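Local coordinates for putative nisin-resistance protein (Streptococcus agalactiae 515, PDB 4Y68) that probably confers resistance to the lantibiotic nisin as a lipoprotein peptidase of family S41 that recognises the peptide and cleaves it, at residues A[121-126]-A[155-160]; A[144-149]-A[172-177]; A[35-40]-A[61-66]. One frame throughout, in Å; residues are numbered along the deposited sequence.

Interaction 1. Residues A[121-126]-A[155-160]; sequences ITIPSI and LDLSNN
L155 lies beside I121 at the ends of two parallel neighbours in the central mixed sheet, strands 118-122 and 152-156, which with helix 131-147 between them form a beta-alpha-beta unit of the S41 peptidase domain. Its branched side chain faces the same side of the sheet as I121, where helix 131-147 packs, and its CB also meets I123 CD1 at 3.8 Å. D156 carries the last parallel ladder bonds: its N donates to I121 O at 2.8 Å, and its O accepts from I123 N. On the other face, its carboxylate reaches T122 through one water, which donates to D156 OD2 and binds T122 OG1. With CG anti to the backbone N (chi1 -178°), D156 also closes an Asx turn: OD1 accepts from S158 N above the carboxylate plane and from S158 OG on its syn lone pair. L157 then opens a type II turn ending at N160; its CD2 lies alongside I123 CG2, 3.7 Å away, an apolar contact, as suits two branched aliphatic side chains in a buried place. At the turn, N159 O and S125 N share a water. N160 points back across the gap and replaces the lost backbone pairing with its amide, OD1 being held by G162 N. Its ND2 donates to I123 O at 2.9 Å, from 44° out of the carbonyl plane.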
ATOM      1  N   ILE A 121       2.439  -8.529 -17.397  1.00 25.77           N
ATOM      2  CA  ILE A 121       2.850  -7.233 -16.867  1.00 25.53           C
ATOM      3  C   ILE A 121       3.384  -7.349 -15.430  1.00 26.79           C
ATOM      4  O   ILE A 121       2.720  -7.858 -14.534  1.00 25.17           O
ATOM      5  CB  ILE A 121       1.705  -6.220 -16.939  1.00 22.42           C
ATOM      6  CG1 ILE A 121       1.236  -6.068 -18.390  1.00 24.76           C
ATOM      7  CG2 ILE A 121       2.171  -4.849 -16.488  1.00 27.04           C
ATOM      8  CD1 ILE A 121       0.048  -5.134 -18.559  1.00 24.16           C
ATOM      9  N   THR A 122       4.619  -6.905 -15.251  1.00 24.86           N
ATOM     10  CA  THR A 122       5.275  -6.834 -13.957  1.00 25.39           C
ATOM     11  C   THR A 122       4.971  -5.492 -13.305  1.00 25.07           C
ATOM     12  O   THR A 122       5.203  -4.439 -13.894  1.00 28.09           O
ATOM     13  CB  THR A 122       6.785  -7.026 -14.115  1.00 28.12           C
ATOM     14  OG1 THR A 122       7.019  -8.288 -14.744  1.00 27.58           O
ATOM     15  CG2 THR A 122       7.507  -6.990 -12.779  1.00 22.13           C
ATOM     16  N   ILE A 123       4.425  -5.540 -12.097  1.00 25.71           N
ATOM     17  CA  ILE A 123       3.968  -4.347 -11.397  1.00 24.42           C
ATOM     18  C   ILE A 123       4.703  -4.211 -10.065  1.00 23.60           C
ATOM     19  O   ILE A 123       4.298  -4.810  -9.080  1.00 25.17           O
ATOM     20  CB  ILE A 123       2.441  -4.415 -11.171  1.00 28.87           C
ATOM     21  CG1 ILE A 123       1.713  -4.425 -12.525  1.00 27.12           C
ATOM     22  CG2 ILE A 123       1.967  -3.297 -10.250  1.00 23.38           C
ATOM     23  CD1 ILE A 123       0.392  -5.121 -12.482  1.00 24.17           C
ATOM     24  N   PRO A 124       5.803  -3.435 -10.033  1.00 22.52           N
ATOM     25  CA  PRO A 124       6.714  -3.464  -8.881  1.00 22.12           C
ATOM     26  C   PRO A 124       6.456  -2.395  -7.832  1.00 23.09           C
ATOM     27  O   PRO A 124       5.719  -1.439  -8.089  1.00 21.79           O
ATOM     28  CB  PRO A 124       8.076  -3.212  -9.528  1.00 22.19           C
ATOM     29  CG  PRO A 124       7.739  -2.227 -10.604  1.00 23.67           C
ATOM     30  CD  PRO A 124       6.378  -2.662 -11.146  1.00 22.03           C
ATOM     31  N   SER A 125       7.093  -2.559  -6.678  1.00 21.62           N
ATOM     32  CA  SER A 125       7.160  -1.522  -5.636  1.00 22.34           C
ATOM     33  C   SER A 125       7.625  -0.175  -6.154  1.00 23.77           C
ATOM     34  O   SER A 125       8.613  -0.088  -6.867  1.00 28.26           O
ATOM     35  CB  SER A 125       8.121  -1.932  -4.515  1.00 23.38           C
ATOM     36  OG  SER A 125       8.014  -3.308  -4.197  1.00 32.43           O
ATOM     37  N   ILE A 126       6.923   0.878  -5.765  1.00 22.07           N
ATOM     38  CA  ILE A 126       7.393   2.244  -5.944  1.00 21.88           C
ATOM     39  C   ILE A 126       6.911   3.072  -4.767  1.00 25.25           C
ATOM     40  O   ILE A 126       5.723   3.044  -4.426  1.00 20.42           O
ATOM     41  CB  ILE A 126       6.885   2.886  -7.237  1.00 19.50           C
ATOM     42  CG1 ILE A 126       7.218   4.382  -7.244  1.00 20.02           C
ATOM     43  CG2 ILE A 126       5.381   2.667  -7.396  1.00 19.80           C
ATOM     44  CD1 ILE A 126       6.902   5.069  -8.568  1.00 22.39           C
ATOM     45  N   LEU A 155      -1.118 -10.050 -14.503  1.00 27.06           N
ATOM     46  CA  LEU A 155      -0.669  -8.952 -13.670  1.00 21.14           C
ATOM     47  C   LEU A 155       0.129  -9.560 -12.557  1.00 20.37           C
ATOM     48  O   LEU A 155      -0.414 -10.292 -11.757  1.00 24.36           O
ATOM     49  CB  LEU A 155      -1.841  -8.173 -13.103  1.00 22.69           C
ATOM     50  CG  LEU A 155      -2.832  -7.561 -14.087  1.00 25.64           C
ATOM     51  CD1 LEU A 155      -3.886  -6.794 -13.308  1.00 24.01           C
ATOM     52  CD2 LEU A 155      -2.115  -6.658 -15.078  1.00 22.28           C
ATOM     53  N   ASP A 156       1.416  -9.251 -12.500  1.00 23.52           N
ATOM     54  CA  ASP A 156       2.318  -9.913 -11.571  1.00 21.51           C
ATOM     55  C   ASP A 156       2.720  -8.965 -10.445  1.00 21.42           C
ATOM     56  O   ASP A 156       3.445  -7.982 -10.667  1.00 22.33           O
ATOM     57  CB  ASP A 156       3.551 -10.438 -12.315  1.00 23.70           C
ATOM     58  CG  ASP A 156       4.507 -11.191 -11.408  1.00 24.89           C
ATOM     59  OD1 ASP A 156       4.116 -11.557 -10.259  1.00 25.49           O
ATOM     60  OD2 ASP A 156       5.650 -11.423 -11.855  1.00 24.08           O
ATOM     61  N   LEU A 157       2.225  -9.283  -9.245  1.00 22.13           N
ATOM     62  CA  LEU A 157       2.464  -8.504  -8.036  1.00 20.87           C
ATOM     63  C   LEU A 157       3.443  -9.198  -7.098  1.00 22.78           C
ATOM     64  O   LEU A 157       3.604  -8.755  -5.962  1.00 19.34           O
ATOM     65  CB  LEU A 157       1.137  -8.238  -7.287  1.00 18.89           C
ATOM     66  CG  LEU A 157       0.053  -7.415  -8.021  1.00 21.96           C
ATOM     67  CD1 LEU A 157      -1.314  -7.582  -7.383  1.00 19.71           C
ATOM     68  CD2 LEU A 157       0.405  -5.938  -8.135  1.00 16.34           C
ATOM     69  N   SER A 158       4.056 -10.297  -7.550  1.00 19.39           N
ATOM     70  CA  SER A 158       5.137 -10.946  -6.772  1.00 20.55           C
ATOM     71  C   SER A 158       6.152  -9.928  -6.289  1.00 23.72           C
ATOM     72  O   SER A 158       6.559  -9.052  -7.048  1.00 25.69           O
ATOM     73  CB  SER A 158       5.879 -12.006  -7.600  1.00 22.26           C
ATOM     74  OG  SER A 158       5.003 -12.993  -8.115  1.00 24.07           O
ATOM     75  N   ASN A 159       6.566 -10.031  -5.036  1.00 22.83           N
ATOM     76  CA  ASN A 159       7.653  -9.202  -4.540  1.00 23.77           C
ATOM     77  C   ASN A 159       7.357  -7.715  -4.512  1.00 21.30           C
ATOM     78  O   ASN A 159       8.261  -6.928  -4.256  1.00 25.22           O
ATOM     79  CB  ASN A 159       8.927  -9.422  -5.375  1.00 21.20           C
ATOM     80  CG  ASN A 159       9.366 -10.885  -5.390  1.00 29.22           C
ATOM     81  OD1 ASN A 159       9.127 -11.612  -4.431  1.00 27.97           O
ATOM     82  ND2 ASN A 159       9.993 -11.323  -6.495  1.00 26.87           N
ATOM     83  N   ASN A 160       6.123  -7.314  -4.809  1.00 20.64           N
ATOM     84  CA  ASN A 160       5.762  -5.899  -4.674  1.00 19.17           C
ATOM     85  C   ASN A 160       5.345  -5.670  -3.229  1.00 19.11           C
ATOM     86  O   ASN A 160       4.298  -6.150  -2.807  1.00 20.50           O
ATOM     87  CB  ASN A 160       4.647  -5.518  -5.657  1.00 20.65           C
ATOM     88  CG  ASN A 160       4.204  -4.067  -5.542  1.00 20.05           C
ATOM     89  OD1 ASN A 160       4.449  -3.388  -4.538  1.00 22.19           O
ATOM     90  ND2 ASN A 160       3.509  -3.592  -6.571  1.00 18.36           N
TER
HETATM   91  O   HOH W   1       7.224 -10.810 -13.744  1.00 34.25           O
HETATM   92  O   HOH W   2       8.759  -5.109  -6.526  1.00 28.25           O

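Interaction 2. Residues A[144-149]-A[172-177]; sequences ILMEKS and LASILP
The last turn of helix 131-147 passes the short 3-10 segment that follows helix 165-171, with the CA atoms of L145 and S174 7.2 Å apart, a spacing bridged by side chains. L145 does most of the work. Its CB lies 3.5 Å from S174 OG, and its CD1 reaches further, to the CD1 of I175 at 4.0 Å and to the CD2 of L172 at 4.1 Å. Leucine suits this place because one branch, CD1, reaches L172, S174 and I175 while the other, CD2, turns to I121 of the sheet. I175 crosses L145 at about a right angle; its CG1 sits between the backbone N and the carbonyl carbon (chi1 48°), which brings CD1 back toward the helix although the CB does not point there. One residue along the helix, M146 is bent at both chi2 and chi3, and its SD settles 3.6 Å from S174 CB. S174 is small enough to touch both, OG against L145 and CB against M146. L153 of the sheet also touches L145, and K214 pairs with the backbone of S174. Since the two segments meet through methyl and methylene carbons, a thioether sulfur and a serine hydroxyl oxygen set against carbon, their attachment rests on dispersion and on the exclusion of water, with little directional demand.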
ATOM      1  N   ILE A 144       0.671   0.476 -21.972  1.00 34.21           N
ATOM      2  CA  ILE A 144       0.594  -0.955 -22.224  1.00 34.35           C
ATOM      3  C   ILE A 144      -0.837  -1.407 -22.373  1.00 36.24           C
ATOM      4  O   ILE A 144      -1.157  -2.133 -23.304  1.00 34.54           O
ATOM      5  CB  ILE A 144       1.250  -1.776 -21.109  1.00 29.77           C
ATOM      6  CG1 ILE A 144       2.773  -1.569 -21.139  1.00 32.00           C
ATOM      7  CG2 ILE A 144       0.852  -3.259 -21.254  1.00 28.85           C
ATOM      8  CD1 ILE A 144       3.503  -2.211 -19.974  1.00 29.28           C
ATOM      9  N   LEU A 145      -1.695  -0.962 -21.455  1.00 35.00           N
ATOM     10  CA  LEU A 145      -3.075  -1.434 -21.397  1.00 33.18           C
ATOM     11  C   LEU A 145      -3.938  -0.825 -22.503  1.00 34.79           C
ATOM     12  O   LEU A 145      -4.832  -1.490 -23.012  1.00 36.13           O
ATOM     13  CB  LEU A 145      -3.693  -1.126 -20.025  1.00 29.47           C
ATOM     14  CG  LEU A 145      -3.142  -1.911 -18.825  1.00 32.71           C
ATOM     15  CD1 LEU A 145      -3.678  -1.384 -17.495  1.00 24.92           C
ATOM     16  CD2 LEU A 145      -3.446  -3.384 -18.960  1.00 26.07           C
ATOM     17  N   MET A 146      -3.658   0.426 -22.878  1.00 37.97           N
ATOM     18  CA  MET A 146      -4.502   1.147 -23.837  1.00 42.94           C
ATOM     19  C   MET A 146      -4.038   1.020 -25.306  1.00 45.44           C
ATOM     20  O   MET A 146      -4.866   0.993 -26.217  1.00 48.36           O
ATOM     21  CB  MET A 146      -4.593   2.634 -23.453  1.00 36.53           C
ATOM     22  CG  MET A 146      -5.387   2.929 -22.151  1.00 42.72           C
ATOM     23  SD  MET A 146      -7.146   2.460 -22.135  1.00 51.29           S
ATOM     24  CE  MET A 146      -7.791   3.382 -23.533  1.00 43.58           C
ATOM     25  N   GLU A 147      -2.730   0.928 -25.531  1.00 43.54           N
ATOM     26  CA  GLU A 147      -2.189   0.932 -26.888  1.00 42.14           C
ATOM     27  C   GLU A 147      -1.553  -0.375 -27.372  1.00 46.05           C
ATOM     28  O   GLU A 147      -0.960  -0.409 -28.447  1.00 48.27           O
ATOM     29  CB  GLU A 147      -1.158   2.031 -26.998  1.00 38.76           C
ATOM     30  CG  GLU A 147      -1.639   3.327 -26.402  1.00 42.52           C
ATOM     31  CD  GLU A 147      -1.410   4.461 -27.334  1.00 42.53           C
ATOM     32  OE1 GLU A 147      -1.353   4.197 -28.548  1.00 49.36           O
ATOM     33  OE2 GLU A 147      -1.273   5.608 -26.869  1.00 52.56           O
ATOM     34  N   LYS A 148      -1.643  -1.441 -26.587  1.00 40.58           N
ATOM     35  CA  LYS A 148      -1.104  -2.714 -27.031  1.00 35.71           C
ATOM     36  C   LYS A 148      -2.249  -3.635 -27.380  1.00 36.14           C
ATOM     37  O   LYS A 148      -3.391  -3.422 -26.974  1.00 31.69           O
ATOM     38  CB  LYS A 148      -0.223  -3.373 -25.971  1.00 36.75           C
ATOM     39  CG  LYS A 148       1.023  -2.587 -25.580  1.00 39.97           C
ATOM     40  CD  LYS A 148       2.015  -2.451 -26.716  1.00 42.14           C
ATOM     41  CE  LYS A 148       3.361  -2.002 -26.164  1.00 38.82           C
ATOM     42  NZ  LYS A 148       4.298  -1.584 -27.225  1.00 43.66           N
ATOM     43  N   SER A 149      -1.936  -4.672 -28.136  1.00 37.02           N
ATOM     44  CA  SER A 149      -2.957  -5.598 -28.572  1.00 34.54           C
ATOM     45  C   SER A 149      -2.884  -6.893 -27.764  1.00 33.56           C
ATOM     46  O   SER A 149      -1.811  -7.489 -27.630  1.00 37.31           O
ATOM     47  CB  SER A 149      -2.792  -5.868 -30.063  1.00 34.44           C
ATOM     48  OG  SER A 149      -3.338  -7.120 -30.402  1.00 40.18           O
ATOM     49  N   LEU A 172      -3.495   1.257 -13.496  1.00 24.88           N
ATOM     50  CA  LEU A 172      -4.401   0.154 -13.788  1.00 24.40           C
ATOM     51  C   LEU A 172      -5.844   0.628 -13.950  1.00 25.48           C
ATOM     52  O   LEU A 172      -6.775  -0.190 -13.992  1.00 22.97           O
ATOM     53  CB  LEU A 172      -4.316  -0.902 -12.686  1.00 18.16           C
ATOM     54  CG  LEU A 172      -2.902  -1.474 -12.487  1.00 24.03           C
ATOM     55  CD1 LEU A 172      -2.750  -2.277 -11.195  1.00 22.70           C
ATOM     56  CD2 LEU A 172      -2.475  -2.321 -13.685  1.00 20.69           C
ATOM     57  N   ALA A 173      -6.018   1.942 -14.065  1.00 25.17           N
ATOM     58  CA  ALA A 173      -7.349   2.552 -14.055  1.00 26.18           C
ATOM     59  C   ALA A 173      -8.234   1.972 -15.138  1.00 26.44           C
ATOM     60  O   ALA A 173      -9.406   1.699 -14.905  1.00 25.66           O
ATOM     61  CB  ALA A 173      -7.258   4.071 -14.214  1.00 22.81           C
ATOM     62  N   SER A 174      -7.669   1.771 -16.322  1.00 28.69           N
ATOM     63  CA  SER A 174      -8.448   1.293 -17.459  1.00 26.48           C
ATOM     64  C   SER A 174      -9.065  -0.090 -17.236  1.00 28.57           C
ATOM     65  O   SER A 174     -10.016  -0.466 -17.943  1.00 29.41           O
ATOM     66  CB  SER A 174      -7.572   1.277 -18.737  1.00 31.75           C
ATOM     67  OG  SER A 174      -6.776   0.097 -18.820  1.00 26.34           O
ATOM     68  N   ILE A 175      -8.544  -0.863 -16.280  1.00 24.30           N
ATOM     69  CA  ILE A 175      -9.136  -2.179 -16.014  1.00 24.49           C
ATOM     70  C   ILE A 175      -9.796  -2.276 -14.639  1.00 27.04           C
ATOM     71  O   ILE A 175     -10.116  -3.372 -14.170  1.00 25.47           O
ATOM     72  CB  ILE A 175      -8.110  -3.346 -16.140  1.00 25.08           C
ATOM     73  CG1 ILE A 175      -6.821  -3.046 -15.384  1.00 24.00           C
ATOM     74  CG2 ILE A 175      -7.790  -3.653 -17.621  1.00 23.70           C
ATOM     75  CD1 ILE A 175      -5.804  -4.156 -15.474  1.00 19.79           C
ATOM     76  N   LEU A 176     -10.039  -1.137 -14.010  1.00 22.13           N
ATOM     77  CA  LEU A 176     -10.734  -1.129 -12.719  1.00 27.25           C
ATOM     78  C   LEU A 176     -12.056  -0.343 -12.786  1.00 24.91           C
ATOM     79  O   LEU A 176     -12.227   0.544 -13.606  1.00 25.23           O
ATOM     80  CB  LEU A 176      -9.833  -0.544 -11.622  1.00 23.02           C
ATOM     81  CG  LEU A 176      -8.700  -1.408 -11.036  1.00 22.14           C
ATOM     82  CD1 LEU A 176      -7.720  -0.533 -10.259  1.00 19.25           C
ATOM     83  CD2 LEU A 176      -9.234  -2.507 -10.162  1.00 18.35           C
ATOM     84  N   PRO A 177     -12.990  -0.662 -11.894  1.00 25.21           N
ATOM     85  CA  PRO A 177     -14.297  -0.007 -11.850  1.00 24.41           C
ATOM     86  C   PRO A 177     -14.158   1.456 -11.490  1.00 27.60           C
ATOM     87  O   PRO A 177     -13.260   1.782 -10.707  1.00 25.29           O
ATOM     88  CB  PRO A 177     -15.038  -0.761 -10.728  1.00 24.36           C
ATOM     89  CG  PRO A 177     -14.301  -2.010 -10.559  1.00 28.04           C
ATOM     90  CD  PRO A 177     -12.875  -1.723 -10.884  1.00 25.58           C
TER

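Interaction 3. Residues A[35-40]-A[61-66]; sequences YGRVIL and RSEKKL
L66 sets its CD1 directly on the backbone of G36, 3.4 Å from G36 C and 3.5 Å from G36 CA. With no side chain on G36, the leucine fork lies against the bare helix backbone, and the same CD1 also brushes R37 CG and reaches L40 CD1 at 3.9 Å. One turn further on, L40 points across the interface, and its CD1 touches both S62 OG and E63 CG, each 3.7 Å away. S62 is short enough for its OG to lie against both methyls of L40, and the aliphatic part of E63 serves as an apolar wall. These residues belong to helices 32-46 and 55-66, an antiparallel pair in the N-terminal helical region, whose local axes approach to 10.0 Å at an angle of 165°. Helix 72-87 covers them from another side, touching L40, S62 and L66. Toward the partly exposed margin, R37 bends at chi3 (73°), so its side chain crosses that of E63 at about a right angle, although the guanidinium and carboxylate planes are only 27° apart. E63 CG lies obliquely to the guanidinium, nearest NH1, whereas E63 OE2 is 4.0 Å from R37 NH1 and well out of the guanidinium plane, so the opposite charges attract without a salt bridge; OE2 instead pairs with R59. Long, flexible arginine and glutamate suit this border, where carbon stems can pack while charged ends meet solvent. Two waters lie in the guanidinium plane and accept from NH1: one donates to E63 O, the other makes a weak bond to E63 OE1.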
ATOM      1  N   TYR A  35       9.750  15.523  21.177  1.00 25.58           N
ATOM      2  CA  TYR A  35       9.718  14.821  19.906  1.00 24.93           C
ATOM      3  C   TYR A  35       9.138  13.424  20.112  1.00 26.50           C
ATOM      4  O   TYR A  35       8.303  12.975  19.330  1.00 23.70           O
ATOM      5  CB  TYR A  35      11.123  14.787  19.312  1.00 24.28           C
ATOM      6  CG  TYR A  35      11.307  14.088  17.981  1.00 23.56           C
ATOM      7  CD1 TYR A  35      11.492  14.818  16.809  1.00 27.96           C
ATOM      8  CD2 TYR A  35      11.353  12.698  17.899  1.00 26.72           C
ATOM      9  CE1 TYR A  35      11.686  14.183  15.586  1.00 26.09           C
ATOM     10  CE2 TYR A  35      11.538  12.050  16.684  1.00 22.80           C
ATOM     11  CZ  TYR A  35      11.709  12.800  15.526  1.00 26.86           C
ATOM     12  OH  TYR A  35      11.927  12.168  14.313  1.00 26.01           O
ATOM     13  N   GLY A  36       9.543  12.765  21.199  1.00 26.92           N
ATOM     14  CA  GLY A  36       9.024  11.449  21.513  1.00 23.47           C
ATOM     15  C   GLY A  36       7.566  11.478  21.931  1.00 22.54           C
ATOM     16  O   GLY A  36       6.798  10.571  21.601  1.00 21.18           O
ATOM     17  N   ARG A  37       7.173  12.521  22.655  1.00 22.16           N
ATOM     18  CA  ARG A  37       5.809  12.611  23.157  1.00 25.57           C
ATOM     19  C   ARG A  37       4.813  12.925  22.024  1.00 24.89           C
ATOM     20  O   ARG A  37       3.660  12.477  22.053  1.00 23.50           O
ATOM     21  CB  ARG A  37       5.714  13.645  24.273  1.00 24.88           C
ATOM     22  CG  ARG A  37       6.361  13.180  25.565  1.00 27.98           C
ATOM     23  CD  ARG A  37       6.293  14.246  26.638  1.00 31.19           C
ATOM     24  NE  ARG A  37       4.950  14.403  27.185  1.00 30.70           N
ATOM     25  CZ  ARG A  37       4.488  13.716  28.227  1.00 33.03           C
ATOM     26  NH1 ARG A  37       5.259  12.813  28.826  1.00 27.40           N
ATOM     27  NH2 ARG A  37       3.252  13.928  28.669  1.00 31.64           N
ATOM     28  N   VAL A  38       5.280  13.658  21.021  1.00 27.15           N
ATOM     29  CA  VAL A  38       4.490  13.936  19.825  1.00 25.94           C
ATOM     30  C   VAL A  38       4.108  12.638  19.128  1.00 22.13           C
ATOM     31  O   VAL A  38       2.986  12.487  18.665  1.00 22.48           O
ATOM     32  CB  VAL A  38       5.261  14.842  18.823  1.00 28.39           C
ATOM     33  CG1 VAL A  38       4.690  14.680  17.409  1.00 23.00           C
ATOM     34  CG2 VAL A  38       5.207  16.285  19.282  1.00 27.92           C
ATOM     35  N   ILE A  39       5.039  11.694  19.061  1.00 22.05           N
ATOM     36  CA  ILE A  39       4.739  10.414  18.425  1.00 21.23           C
ATOM     37  C   ILE A  39       3.725   9.610  19.245  1.00 21.22           C
ATOM     38  O   ILE A  39       2.827   8.990  18.694  1.00 22.75           O
ATOM     39  CB  ILE A  39       6.005   9.574  18.208  1.00 22.83           C
ATOM     40  CG1 ILE A  39       6.980  10.326  17.282  1.00 21.38           C
ATOM     41  CG2 ILE A  39       5.622   8.173  17.653  1.00 21.14           C
ATOM     42  CD1 ILE A  39       8.415   9.753  17.293  1.00 21.14           C
ATOM     43  N   LEU A  40       3.854   9.649  20.564  1.00 22.07           N
ATOM     44  CA  LEU A  40       2.927   8.930  21.431  1.00 24.11           C
ATOM     45  C   LEU A  40       1.507   9.498  21.309  1.00 23.81           C
ATOM     46  O   LEU A  40       0.540   8.736  21.235  1.00 22.07           O
ATOM     47  CB  LEU A  40       3.424   8.960  22.891  1.00 20.80           C
ATOM     48  CG  LEU A  40       4.752   8.221  23.143  1.00 19.30           C
ATOM     49  CD1 LEU A  40       5.229   8.399  24.583  1.00 23.23           C
ATOM     50  CD2 LEU A  40       4.649   6.710  22.806  1.00 19.99           C
ATOM     51  N   ARG A  61       5.796   3.681  30.444  1.00 32.26           N
ATOM     52  CA  ARG A  61       7.188   3.248  30.459  1.00 33.33           C
ATOM     53  C   ARG A  61       8.001   4.014  29.419  1.00 34.69           C
ATOM     54  O   ARG A  61       9.181   4.324  29.617  1.00 31.79           O
ATOM     55  CB  ARG A  61       7.298   1.748  30.201  1.00 33.66           C
ATOM     56  CG  ARG A  61       8.745   1.279  30.163  1.00 41.47           C
ATOM     57  CD  ARG A  61       8.874  -0.245  30.256  1.00 50.06           C
ATOM     58  NE  ARG A  61       8.225  -0.927  29.143  1.00 41.46           N
ATOM     59  CZ  ARG A  61       7.130  -1.667  29.255  1.00 43.70           C
ATOM     60  NH1 ARG A  61       6.562  -1.846  30.438  1.00 45.26           N
ATOM     61  NH2 ARG A  61       6.609  -2.242  28.183  1.00 45.58           N
ATOM     62  N   SER A  62       7.356   4.316  28.297  1.00 30.10           N
ATOM     63  CA  SER A  62       8.023   5.025  27.224  1.00 29.97           C
ATOM     64  C   SER A  62       8.296   6.490  27.610  1.00 28.73           C
ATOM     65  O   SER A  62       9.386   7.014  27.400  1.00 28.86           O
ATOM     66  CB  SER A  62       7.163   4.931  25.966  1.00 31.15           C
ATOM     67  OG  SER A  62       7.752   5.657  24.919  1.00 33.93           O
ATOM     68  N   GLU A  63       7.297   7.140  28.196  1.00 30.56           N
ATOM     69  CA  GLU A  63       7.454   8.508  28.701  1.00 33.15           C
ATOM     70  C   GLU A  63       8.558   8.633  29.763  1.00 30.62           C
ATOM     71  O   GLU A  63       9.284   9.624  29.804  1.00 30.23           O
ATOM     72  CB  GLU A  63       6.125   9.010  29.264  1.00 28.02           C
ATOM     73  CG  GLU A  63       5.088   9.213  28.193  1.00 28.55           C
ATOM     74  CD  GLU A  63       3.706   9.367  28.746  1.00 30.91           C
ATOM     75  OE1 GLU A  63       3.531   9.094  29.945  1.00 35.95           O
ATOM     76  OE2 GLU A  63       2.789   9.753  27.985  1.00 33.63           O
ATOM     77  N   LYS A  64       8.698   7.616  30.606  1.00 33.33           N
ATOM     78  CA  LYS A  64       9.735   7.641  31.642  1.00 30.42           C
ATOM     79  C   LYS A  64      11.119   7.654  31.000  1.00 32.21           C
ATOM     80  O   LYS A  64      11.960   8.479  31.353  1.00 35.15           O
ATOM     81  CB  LYS A  64       9.587   6.456  32.605  1.00 31.60           C
ATOM     82  CG  LYS A  64      10.669   6.396  33.690  1.00 40.21           C
ATOM     83  CD  LYS A  64      10.258   5.522  34.870  1.00 48.21           C
ATOM     84  CE  LYS A  64      11.234   4.362  35.107  1.00 51.07           C
ATOM     85  NZ  LYS A  64      10.937   3.605  36.372  1.00 54.09           N
ATOM     86  N   LYS A  65      11.349   6.774  30.029  1.00 30.72           N
ATOM     87  CA  LYS A  65      12.617   6.800  29.304  1.00 30.43           C
ATOM     88  C   LYS A  65      12.818   8.131  28.551  1.00 32.30           C
ATOM     89  O   LYS A  65      13.934   8.643  28.485  1.00 31.31           O
ATOM     90  CB  LYS A  65      12.700   5.617  28.324  1.00 31.41           C
ATOM     91  CG  LYS A  65      12.501   4.246  28.980  1.00 31.48           C
ATOM     92  CD  LYS A  65      12.968   3.123  28.049  1.00 36.59           C
ATOM     93  CE  LYS A  65      12.893   1.749  28.726  1.00 48.20           C
ATOM     94  NZ  LYS A  65      11.507   1.172  28.785  1.00 48.98           N
ATOM     95  N   LEU A  66      11.749   8.688  27.974  1.00 29.40           N
ATOM     96  CA  LEU A  66      11.903   9.888  27.154  1.00 28.48           C
ATOM     97  C   LEU A  66      12.423  11.079  27.972  1.00 31.46           C
ATOM     98  O   LEU A  66      13.044  11.974  27.421  1.00 31.13           O
ATOM     99  CB  LEU A  66      10.579  10.261  26.465  1.00 26.52           C
ATOM    100  CG  LEU A  66      10.133   9.440  25.249  1.00 25.19           C
ATOM    101  CD1 LEU A  66       8.804   9.971  24.708  1.00 26.85           C
ATOM    102  CD2 LEU A  66      11.180   9.467  24.168  1.00 22.97           C
TER
HETATM  103  O   HOH W   3       7.914  12.297  28.968  1.00 32.19           O
HETATM  104  O   HOH W   4       3.519  12.115  31.255  1.00 42.26           O

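Interactions 1 and 2 adjoin within the peptidase domain, their centres about 16 Å apart, and share one hydrophobic layer: I121 CD1 touches I144 CG2 at 3.4 Å, and L155 CD1 packs on I175 CD1. Helix 131-147, which supplies most of residues 144-149, is also the connection between the two strands of interaction 1. Both contacts are largely buried, yet the strand ends are joined by directional backbone and amide bonds as well as by apolar packing, while the helix end and the 3-10 segment meet through van der Waals contacts, mostly apolar. Interaction 3 stands apart in the N-terminal helices, on the opposite side of the chain's centre and about 38 Å from interaction 1 between centres; it combines a leucine-glycine core with a charged margin bridged by water.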